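Local structure of DegV family protein (Streptococcus agalactiae, 3LUP) at residues Val28-Asp36 against Pro62-Leu72; Gly160-Leu170 against Lys190-Ile201. The protein binds a long-chain fatty acid, here elaidic acid, and may take part in lipid transport or fatty acid metabolism. All coordinates share one frame; numbering follows the deposited sequence.

Along the chain the two contacts lie in series, and both border the same elaidic acid. Coming from the N terminus, interaction 1 closes first: Pro-62-Leu-72 returns, after a loop that carries helix 48-57, to pair with Val-28-Asp-36, which leaves edge strand 26-29 of the parallel sheet and forms with it a separate two-stranded antiparallel sheet. Interaction 2 opens about 90 residues later, where Gly-160-Leu-170 and Lys-190-Ile-201 join neighbouring strands of the six-stranded mixed sheet across a largely helical loop. Their centres are 22 Å apart and they do not touch, yet elaidic acid spans both, its carboxylate end at interaction 1 and its tail at interaction 2.

Interaction 1: Val28-Asp36 against Pro62-Leu72; sequences VLDIPIIID and PKTSQPSLAEL. With ELA (Elaidic acid), chain B; GOL (glycerol), chain C.
Ile-33-Ile-34 and Lys-63-Thr-64 run antiparallel as a two-stranded ribbon, with Ile-34 and Lys-63 as the hydrogen-bonded pair and Ile-33 and Thr-64 as the non-hydrogen-bonded one. Ile-34 N gives a nearly straight bond to Lys-63 O (174°), Lys-63 N returns one to Ile-34 O, and Ser-65 N prolongs the ladder to Pro-32 O at 3.2 Å. Beyond the ribbon the contact passes to prolines. The Ser-65 hydroxyl, placed between its own backbone N and carbonyl carbon (chi1 64°), lies against the Pro-32 ring, with OG 3.3 Å from CG. Ile-31 and Pro-67 lie side by side and point the same way, Ile-31 CG1 being 3.8 Å from Pro-67 CD. Next along, Leu-29 CB meets Pro-67 CB, while its CD2 reaches Leu-72 CB on the helix that follows. In this DegV-family protein the ribbon and its flanking loops border the carboxylate end of the fatty-acid pocket: Ile-31 CG2 packs against C5 of elaidic acid at 3.9 Å, and Ser-65 and Gln-66 pass close to C3 with their backbones. Thr-64 turns its hydroxyl to His-271, which hydrogen-bonds it, and Gln-66 is held by Asn-102; the ligand itself is also hydrogen-bonded to Arg-175. Ser-68 is the N-cap of helix 69-81, its OG accepting from Glu-71 N at 3.0 Å. Glu-71 in turn takes a hydrogen bond through OE1 from O3 of a glycerol, probably left from crystallisation, and that same O3 accepts from Asp-30 N at 2.8 Å, bridging the two segments.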
# COMPACT_ATOMS: atom_id res chain seq x y z
N VAL A 28 1.45 14.14 -2.84
CA VAL A 28 1.43 12.79 -3.40
C VAL A 28 2.31 12.70 -4.63
O VAL A 28 2.01 13.33 -5.65
CB VAL A 28 0.00 12.31 -3.81
CG1 VAL A 28 0.04 10.83 -4.08
CG2 VAL A 28 -1.04 12.61 -2.76
N LEU A 29 3.36 11.90 -4.52
CA LEU A 29 4.26 11.61 -5.64
C LEU A 29 3.65 10.57 -6.57
O LEU A 29 3.09 9.58 -6.09
CB LEU A 29 5.58 11.06 -5.11
CG LEU A 29 6.72 11.98 -4.68
CD1 LEU A 29 6.21 13.28 -4.12
CD2 LEU A 29 7.62 11.27 -3.67
N ASP A 30 3.78 10.76 -7.88
CA ASP A 30 3.26 9.80 -8.86
C ASP A 30 4.18 8.61 -9.12
O ASP A 30 5.40 8.76 -9.20
CB ASP A 30 2.93 10.49 -10.18
CG ASP A 30 1.88 11.58 -10.02
OD1 ASP A 30 0.94 11.42 -9.19
OD2 ASP A 30 1.99 12.61 -10.72
N ILE A 31 3.58 7.43 -9.25
CA ILE A 31 4.29 6.21 -9.65
C ILE A 31 3.97 5.85 -11.10
O ILE A 31 2.83 5.57 -11.43
CB ILE A 31 3.97 5.00 -8.71
CG1 ILE A 31 4.31 5.36 -7.25
CG2 ILE A 31 4.70 3.74 -9.20
CD1 ILE A 31 3.96 4.31 -6.23
N PRO A 32 4.99 5.88 -11.97
CA PRO A 32 4.79 5.52 -13.37
C PRO A 32 4.54 4.03 -13.60
O PRO A 32 5.10 3.18 -12.90
CB PRO A 32 6.11 5.95 -14.03
CG PRO A 32 6.72 6.94 -13.08
CD PRO A 32 6.34 6.41 -11.73
N ILE A 33 3.68 3.72 -14.56
CA ILE A 33 3.55 2.36 -15.05
C ILE A 33 4.12 2.29 -16.47
O ILE A 33 3.95 3.20 -17.28
CB ILE A 33 2.08 1.85 -15.01
CG1 ILE A 33 1.35 2.17 -16.31
CG2 ILE A 33 1.30 2.40 -13.80
CD1 ILE A 33 0.19 1.25 -16.55
N ILE A 34 4.83 1.21 -16.77
CA ILE A 34 5.44 1.06 -18.09
C ILE A 34 4.81 -0.11 -18.84
O ILE A 34 5.07 -1.28 -18.53
CB ILE A 34 6.98 0.88 -18.02
CG1 ILE A 34 7.62 1.86 -17.03
CG2 ILE A 34 7.59 1.03 -19.41
CD1 ILE A 34 8.87 1.31 -16.33
N ILE A 35 3.99 0.22 -19.83
CA ILE A 35 3.38 -0.78 -20.70
C ILE A 35 4.41 -1.12 -21.78
O ILE A 35 5.55 -1.42 -21.45
CB ILE A 35 2.04 -0.30 -21.28
CG1 ILE A 35 1.25 0.50 -20.22
CG2 ILE A 35 1.23 -1.48 -21.83
CD1 ILE A 35 0.32 -0.31 -19.35
N ASP A 36 4.03 -1.07 -23.05
CA ASP A 36 5.02 -1.29 -24.11
C ASP A 36 5.90 -0.03 -24.25
O ASP A 36 6.61 0.13 -25.25
CB ASP A 36 4.33 -1.65 -25.43
N PRO A 62 3.41 -5.46 -17.84
CA PRO A 62 3.81 -4.11 -17.48
C PRO A 62 4.82 -4.09 -16.32
O PRO A 62 4.95 -5.08 -15.58
CB PRO A 62 2.49 -3.45 -17.05
CG PRO A 62 1.43 -4.29 -17.62
CD PRO A 62 1.97 -5.68 -17.61
N LYS A 63 5.56 -2.98 -16.21
CA LYS A 63 6.41 -2.74 -15.05
C LYS A 63 6.02 -1.42 -14.41
O LYS A 63 5.29 -0.62 -14.99
CB LYS A 63 7.88 -2.70 -15.46
CG LYS A 63 8.35 -3.90 -16.27
CD LYS A 63 9.87 -4.04 -16.26
CE LYS A 63 10.36 -4.52 -14.90
NZ LYS A 63 11.20 -5.75 -15.04
N THR A 64 6.47 -1.21 -13.18
CA THR A 64 6.39 0.11 -12.60
C THR A 64 7.80 0.61 -12.33
O THR A 64 8.77 -0.15 -12.43
CB THR A 64 5.57 0.13 -11.30
OG1 THR A 64 6.14 -0.78 -10.37
CG2 THR A 64 4.11 -0.27 -11.56
N SER A 65 7.92 1.90 -12.03
CA SER A 65 9.18 2.47 -11.63
C SER A 65 8.94 3.30 -10.39
O SER A 65 7.82 3.72 -10.14
CB SER A 65 9.77 3.34 -12.73
OG SER A 65 8.91 4.42 -12.97
N GLN A 66 10.01 3.51 -9.62
CA GLN A 66 9.98 4.33 -8.41
C GLN A 66 9.51 5.73 -8.76
O GLN A 66 9.73 6.19 -9.88
CB GLN A 66 11.38 4.39 -7.80
CG GLN A 66 11.86 3.07 -7.22
CD GLN A 66 13.35 3.05 -6.94
OE1 GLN A 66 13.92 3.99 -6.35
NE2 GLN A 66 14.01 1.98 -7.36
N PRO A 67 8.84 6.42 -7.81
CA PRO A 67 8.58 7.84 -8.06
C PRO A 67 9.90 8.59 -8.24
O PRO A 67 10.96 8.07 -7.88
CB PRO A 67 7.85 8.31 -6.79
CG PRO A 67 7.75 7.14 -5.90
CD PRO A 67 8.07 5.90 -6.67
N SER A 68 9.84 9.78 -8.83
CA SER A 68 11.04 10.57 -9.13
C SER A 68 11.77 11.09 -7.86
O SER A 68 11.18 11.79 -7.03
CB SER A 68 10.67 11.71 -10.08
OG SER A 68 11.74 12.63 -10.24
N LEU A 69 13.05 10.75 -7.73
CA LEU A 69 13.89 11.32 -6.68
C LEU A 69 13.95 12.83 -6.85
O LEU A 69 13.90 13.58 -5.87
CB LEU A 69 15.31 10.77 -6.72
CG LEU A 69 15.55 9.29 -6.39
CD1 LEU A 69 17.00 8.92 -6.67
CD2 LEU A 69 15.17 8.98 -4.94
N ALA A 70 14.04 13.28 -8.10
CA ALA A 70 14.12 14.70 -8.43
C ALA A 70 12.84 15.43 -8.02
O ALA A 70 12.91 16.57 -7.57
CB ALA A 70 14.40 14.89 -9.91
N GLU A 71 11.69 14.78 -8.16
CA GLU A 71 10.43 15.39 -7.78
C GLU A 71 10.32 15.55 -6.27
O GLU A 71 9.88 16.59 -5.79
CB GLU A 71 9.24 14.58 -8.30
CG GLU A 71 8.98 14.78 -9.76
CD GLU A 71 7.59 14.35 -10.17
OE1 GLU A 71 6.95 13.58 -9.41
OE2 GLU A 71 7.12 14.77 -11.25
N LEU A 72 10.71 14.52 -5.53
CA LEU A 72 10.79 14.61 -4.08
C LEU A 72 11.74 15.74 -3.68
O LEU A 72 11.38 16.61 -2.88
CB LEU A 72 11.24 13.27 -3.47
CG LEU A 72 11.35 13.18 -1.94
CD1 LEU A 72 10.19 13.85 -1.18
CD2 LEU A 72 11.54 11.72 -1.49
CA ELA B . 9.82 -0.28 -8.31
C ELA B . 10.81 -0.67 -9.41
O ELA B . 10.52 -1.49 -10.34
C3 ELA B . 8.58 0.44 -8.83
C4 ELA B . 7.79 1.08 -7.68
C5 ELA B . 6.33 0.60 -7.62
C6 ELA B . 6.20 -0.72 -6.84
C7 ELA B . 4.90 -1.50 -7.01
C8 ELA B . 4.98 -2.81 -6.22
C9 ELA B . 3.63 -3.18 -5.61
C10 ELA B . 3.37 -4.52 -5.03
C11 ELA B . 1.95 -5.04 -4.96
C12 ELA B . 1.59 -5.60 -3.59
C13 ELA B . 0.58 -4.75 -2.84
C14 ELA B . -0.31 -5.56 -1.91
C15 ELA B . -1.37 -4.65 -1.27
C16 ELA B . -2.10 -5.28 -0.09
C17 ELA B . -1.84 -4.52 1.20
C18 ELA B . -3.07 -4.45 2.10
OXT ELA B . 11.96 -0.19 -9.39
C1 GOL C . 5.01 16.28 -7.46
O1 GOL C . 4.73 16.87 -6.21
C2 GOL C . 3.78 15.50 -7.89
O2 GOL C . 2.71 16.38 -8.15
C3 GOL C . 4.07 14.69 -9.14
O3 GOL C . 4.39 13.36 -8.77

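Interaction 2: Gly160-Leu170 against Lys190-Ile201; sequences GFIVVNDLNHL and KPVLHFNEEGKI. With ELA (Elaidic acid), chain B.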
# COMPACT_ATOMS: atom_id res chain seq x y z
N GLY A 160 -1.22 -7.07 6.01
CA GLY A 160 -1.73 -7.09 4.66
C GLY A 160 -1.68 -8.50 4.11
O GLY A 160 -0.59 -9.04 3.91
N PHE A 161 -2.85 -9.08 3.87
CA PHE A 161 -2.96 -10.44 3.35
C PHE A 161 -3.61 -10.44 1.97
O PHE A 161 -4.50 -9.65 1.71
CB PHE A 161 -3.75 -11.30 4.34
CG PHE A 161 -2.95 -11.71 5.56
CD1 PHE A 161 -2.52 -13.04 5.72
CD2 PHE A 161 -2.60 -10.78 6.53
CE1 PHE A 161 -1.77 -13.43 6.83
CE2 PHE A 161 -1.85 -11.17 7.66
CZ PHE A 161 -1.43 -12.50 7.80
N ILE A 162 -3.17 -11.34 1.09
CA ILE A 162 -3.56 -11.32 -0.32
C ILE A 162 -3.81 -12.71 -0.86
O ILE A 162 -3.12 -13.66 -0.51
CB ILE A 162 -2.45 -10.71 -1.24
CG1 ILE A 162 -1.67 -9.58 -0.53
CG2 ILE A 162 -3.03 -10.26 -2.59
CD1 ILE A 162 -0.22 -9.47 -1.00
N VAL A 163 -4.79 -12.83 -1.73
CA VAL A 163 -4.98 -14.04 -2.50
C VAL A 163 -5.14 -13.61 -3.93
O VAL A 163 -6.03 -12.83 -4.26
CB VAL A 163 -6.21 -14.86 -2.05
CG1 VAL A 163 -6.53 -15.96 -3.08
CG2 VAL A 163 -5.96 -15.44 -0.67
N VAL A 164 -4.25 -14.09 -4.79
CA VAL A 164 -4.22 -13.63 -6.16
C VAL A 164 -4.90 -14.64 -7.08
O VAL A 164 -5.09 -15.82 -6.72
CB VAL A 164 -2.79 -13.25 -6.64
CG1 VAL A 164 -2.20 -12.20 -5.73
CG2 VAL A 164 -1.88 -14.47 -6.73
N ASN A 165 -5.27 -14.18 -8.27
CA ASN A 165 -5.86 -15.08 -9.22
C ASN A 165 -4.78 -15.87 -9.96
O ASN A 165 -4.88 -17.09 -10.10
CB ASN A 165 -6.77 -14.34 -10.16
CG ASN A 165 -7.68 -15.27 -10.89
OD1 ASN A 165 -7.80 -15.21 -12.11
ND2 ASN A 165 -8.32 -16.17 -10.14
N ASP A 166 -3.75 -15.17 -10.42
CA ASP A 166 -2.62 -15.84 -11.05
C ASP A 166 -1.29 -15.21 -10.63
O ASP A 166 -1.14 -13.99 -10.57
CB ASP A 166 -2.77 -15.91 -12.58
CG ASP A 166 -2.29 -14.64 -13.28
OD1 ASP A 166 -2.70 -13.54 -12.85
OD2 ASP A 166 -1.50 -14.77 -14.26
N LEU A 167 -0.34 -16.09 -10.34
CA LEU A 167 0.88 -15.70 -9.66
C LEU A 167 1.99 -15.13 -10.54
O LEU A 167 3.00 -14.66 -10.02
CB LEU A 167 1.41 -16.90 -8.88
CG LEU A 167 0.64 -17.35 -7.64
CD1 LEU A 167 0.60 -18.87 -7.59
CD2 LEU A 167 1.28 -16.77 -6.39
N ASN A 168 1.82 -15.18 -11.86
CA ASN A 168 2.85 -14.69 -12.77
C ASN A 168 3.28 -13.26 -12.47
O ASN A 168 4.47 -12.97 -12.40
CB ASN A 168 2.37 -14.80 -14.21
CG ASN A 168 1.84 -16.17 -14.51
OD1 ASN A 168 2.62 -17.12 -14.68
ND2 ASN A 168 0.50 -16.30 -14.54
N HIS A 169 2.29 -12.39 -12.28
CA HIS A 169 2.55 -11.01 -11.92
C HIS A 169 3.47 -10.90 -10.72
O HIS A 169 4.50 -10.23 -10.79
CB HIS A 169 1.24 -10.28 -11.66
CG HIS A 169 0.38 -10.15 -12.87
ND1 HIS A 169 0.22 -8.96 -13.54
CD2 HIS A 169 -0.38 -11.06 -13.53
CE1 HIS A 169 -0.60 -9.14 -14.56
NE2 HIS A 169 -0.98 -10.40 -14.57
N LEU A 170 3.10 -11.58 -9.64
CA LEU A 170 3.92 -11.55 -8.43
C LEU A 170 5.31 -12.16 -8.57
O LEU A 170 6.27 -11.64 -8.00
CB LEU A 170 3.18 -12.16 -7.25
CG LEU A 170 2.40 -11.15 -6.42
CD1 LEU A 170 1.71 -11.85 -5.27
CD2 LEU A 170 3.30 -10.03 -5.90
N LYS A 190 -4.27 -22.25 -4.17
CA LYS A 190 -4.62 -20.84 -3.92
C LYS A 190 -3.98 -20.38 -2.61
O LYS A 190 -4.64 -20.37 -1.56
CB LYS A 190 -6.14 -20.65 -3.91
CG LYS A 190 -6.78 -20.47 -5.29
CD LYS A 190 -6.64 -19.02 -5.79
CE LYS A 190 -7.24 -18.78 -7.18
NZ LYS A 190 -6.98 -19.85 -8.20
N PRO A 191 -2.68 -20.00 -2.65
CA PRO A 191 -1.97 -19.63 -1.43
C PRO A 191 -2.42 -18.29 -0.86
O PRO A 191 -2.81 -17.39 -1.61
CB PRO A 191 -0.53 -19.50 -1.90
CG PRO A 191 -0.66 -19.14 -3.36
CD PRO A 191 -1.81 -19.94 -3.84
N VAL A 192 -2.37 -18.19 0.46
CA VAL A 192 -2.55 -16.94 1.17
C VAL A 192 -1.16 -16.33 1.38
O VAL A 192 -0.24 -16.99 1.89
CB VAL A 192 -3.25 -17.15 2.55
CG1 VAL A 192 -3.55 -15.82 3.21
CG2 VAL A 192 -4.53 -17.94 2.39
N LEU A 193 -1.04 -15.07 0.97
CA LEU A 193 0.22 -14.33 1.05
C LEU A 193 0.06 -13.19 2.01
O LEU A 193 -1.05 -12.74 2.26
CB LEU A 193 0.61 -13.79 -0.33
CG LEU A 193 0.58 -14.82 -1.46
CD1 LEU A 193 0.51 -14.15 -2.81
CD2 LEU A 193 1.77 -15.74 -1.37
N HIS A 194 1.18 -12.73 2.57
CA HIS A 194 1.16 -11.58 3.46
C HIS A 194 2.45 -10.80 3.43
O HIS A 194 3.42 -11.21 2.79
CB HIS A 194 0.79 -12.02 4.88
CG HIS A 194 1.92 -12.63 5.66
ND1 HIS A 194 2.84 -13.49 5.11
CD2 HIS A 194 2.25 -12.51 6.97
CE1 HIS A 194 3.70 -13.87 6.04
NE2 HIS A 194 3.36 -13.29 7.18
N PHE A 195 2.47 -9.65 4.10
CA PHE A 195 3.70 -8.88 4.28
C PHE A 195 4.51 -9.32 5.49
O PHE A 195 3.99 -9.43 6.60
CB PHE A 195 3.39 -7.40 4.40
CG PHE A 195 3.19 -6.72 3.08
CD1 PHE A 195 4.15 -5.82 2.60
CD2 PHE A 195 2.04 -6.94 2.32
CE1 PHE A 195 3.97 -5.16 1.38
CE2 PHE A 195 1.86 -6.29 1.09
CZ PHE A 195 2.84 -5.40 0.62
N ASN A 196 5.79 -9.59 5.25
CA ASN A 196 6.81 -9.90 6.25
C ASN A 196 6.98 -8.92 7.41
O ASN A 196 6.42 -7.81 7.41
CB ASN A 196 8.16 -9.92 5.55
CG ASN A 196 8.74 -11.28 5.45
OD1 ASN A 196 8.20 -12.24 6.00
ND2 ASN A 196 9.86 -11.39 4.75
N GLU A 197 7.83 -9.30 8.35
CA GLU A 197 8.35 -8.34 9.32
C GLU A 197 9.24 -7.30 8.61
O GLU A 197 9.37 -6.18 9.10
CB GLU A 197 9.07 -9.05 10.47
CG GLU A 197 8.10 -9.80 11.42
CD GLU A 197 8.80 -10.75 12.40
OE1 GLU A 197 9.77 -10.33 13.09
OE2 GLU A 197 8.38 -11.94 12.51
N GLU A 198 9.83 -7.68 7.46
CA GLU A 198 10.62 -6.77 6.62
C GLU A 198 9.78 -6.10 5.54
O GLU A 198 10.31 -5.38 4.70
CB GLU A 198 11.76 -7.50 5.90
CG GLU A 198 12.80 -8.18 6.77
CD GLU A 198 12.67 -9.70 6.72
OE1 GLU A 198 12.62 -10.27 5.59
OE2 GLU A 198 12.63 -10.31 7.82
N GLY A 199 8.47 -6.34 5.57
CA GLY A 199 7.58 -5.78 4.57
C GLY A 199 7.72 -6.43 3.20
O GLY A 199 7.43 -5.79 2.19
N LYS A 200 8.18 -7.68 3.16
CA LYS A 200 8.26 -8.44 1.91
C LYS A 200 7.01 -9.27 1.74
O LYS A 200 6.39 -9.70 2.72
CB LYS A 200 9.46 -9.39 1.92
CG LYS A 200 10.79 -8.71 1.69
CD LYS A 200 11.80 -9.70 1.14
CE LYS A 200 13.13 -8.99 0.86
NZ LYS A 200 13.75 -8.46 2.11
N ILE A 201 6.63 -9.54 0.50
CA ILE A 201 5.53 -10.44 0.30
C ILE A 201 6.05 -11.86 0.26
O ILE A 201 6.93 -12.19 -0.54
CB ILE A 201 4.72 -10.12 -0.94
CG1 ILE A 201 4.42 -8.61 -1.01
CG2 ILE A 201 3.45 -11.00 -0.94
CD1 ILE A 201 3.51 -8.19 -2.18
CA ELA B . 9.82 -0.28 -8.31
C ELA B . 10.81 -0.67 -9.41
O ELA B . 10.52 -1.49 -10.34
C3 ELA B . 8.58 0.44 -8.83
C4 ELA B . 7.79 1.08 -7.68
C5 ELA B . 6.33 0.60 -7.62
C6 ELA B . 6.20 -0.72 -6.84
C7 ELA B . 4.90 -1.50 -7.01
C8 ELA B . 4.98 -2.81 -6.22
C9 ELA B . 3.63 -3.18 -5.61
C10 ELA B . 3.37 -4.52 -5.03
C11 ELA B . 1.95 -5.04 -4.96
C12 ELA B . 1.59 -5.60 -3.59
C13 ELA B . 0.58 -4.75 -2.84
C14 ELA B . -0.31 -5.56 -1.91
C15 ELA B . -1.37 -4.65 -1.27
C16 ELA B . -2.10 -5.28 -0.09
C17 ELA B . -1.84 -4.52 1.20
C18 ELA B . -3.07 -4.45 2.10
OXT ELA B . 11.96 -0.19 -9.39
O HOH W 1 -2.26 -16.17 -3.97
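Phe-161 and His-194 lie side by side on one face of an antiparallel strand pair, pointing the same way. One pair further along the strands, Ile-162 and Leu-193 exchange two backbone hydrogen bonds, and Phe-195 N donates to Gly-160 O. His-194 CB sits over the centre of the Phe-161 ring, 3.5 Å from its centroid, as a CH-pi contact. With its CG between backbone N and carbonyl carbon (chi1 80°), the imidazole stands beside the phenyl, its plane turned 40° from it, neither stacked nor edge-to-face, while Val-192 CG1 touches the phenyl edge. Tyr-204 meets both rings edge-to-face. Against the other face, Leu-170 comes from helix 168-173 to meet Leu-193 tip to tip, CD1 to CD1 at 3.6 Å, and Ile-162 crosses Ile-201 at about a right angle, with CD1 4.0 Å from CG2. Where the strands diverge, a water accepts from Val-164 N and donates to Pro-191 O. The tail of elaidic acid lies along this second face: C14 stands at the edge of the Phe-195 ring, Ile-201 CD1 approaches C12 to 3.5 Å, and Gly-160 CA is near the terminal C18. Such an aliphatic and aromatic lining on a sheet fits the hydrocarbon end of a fatty-acid-binding pocket.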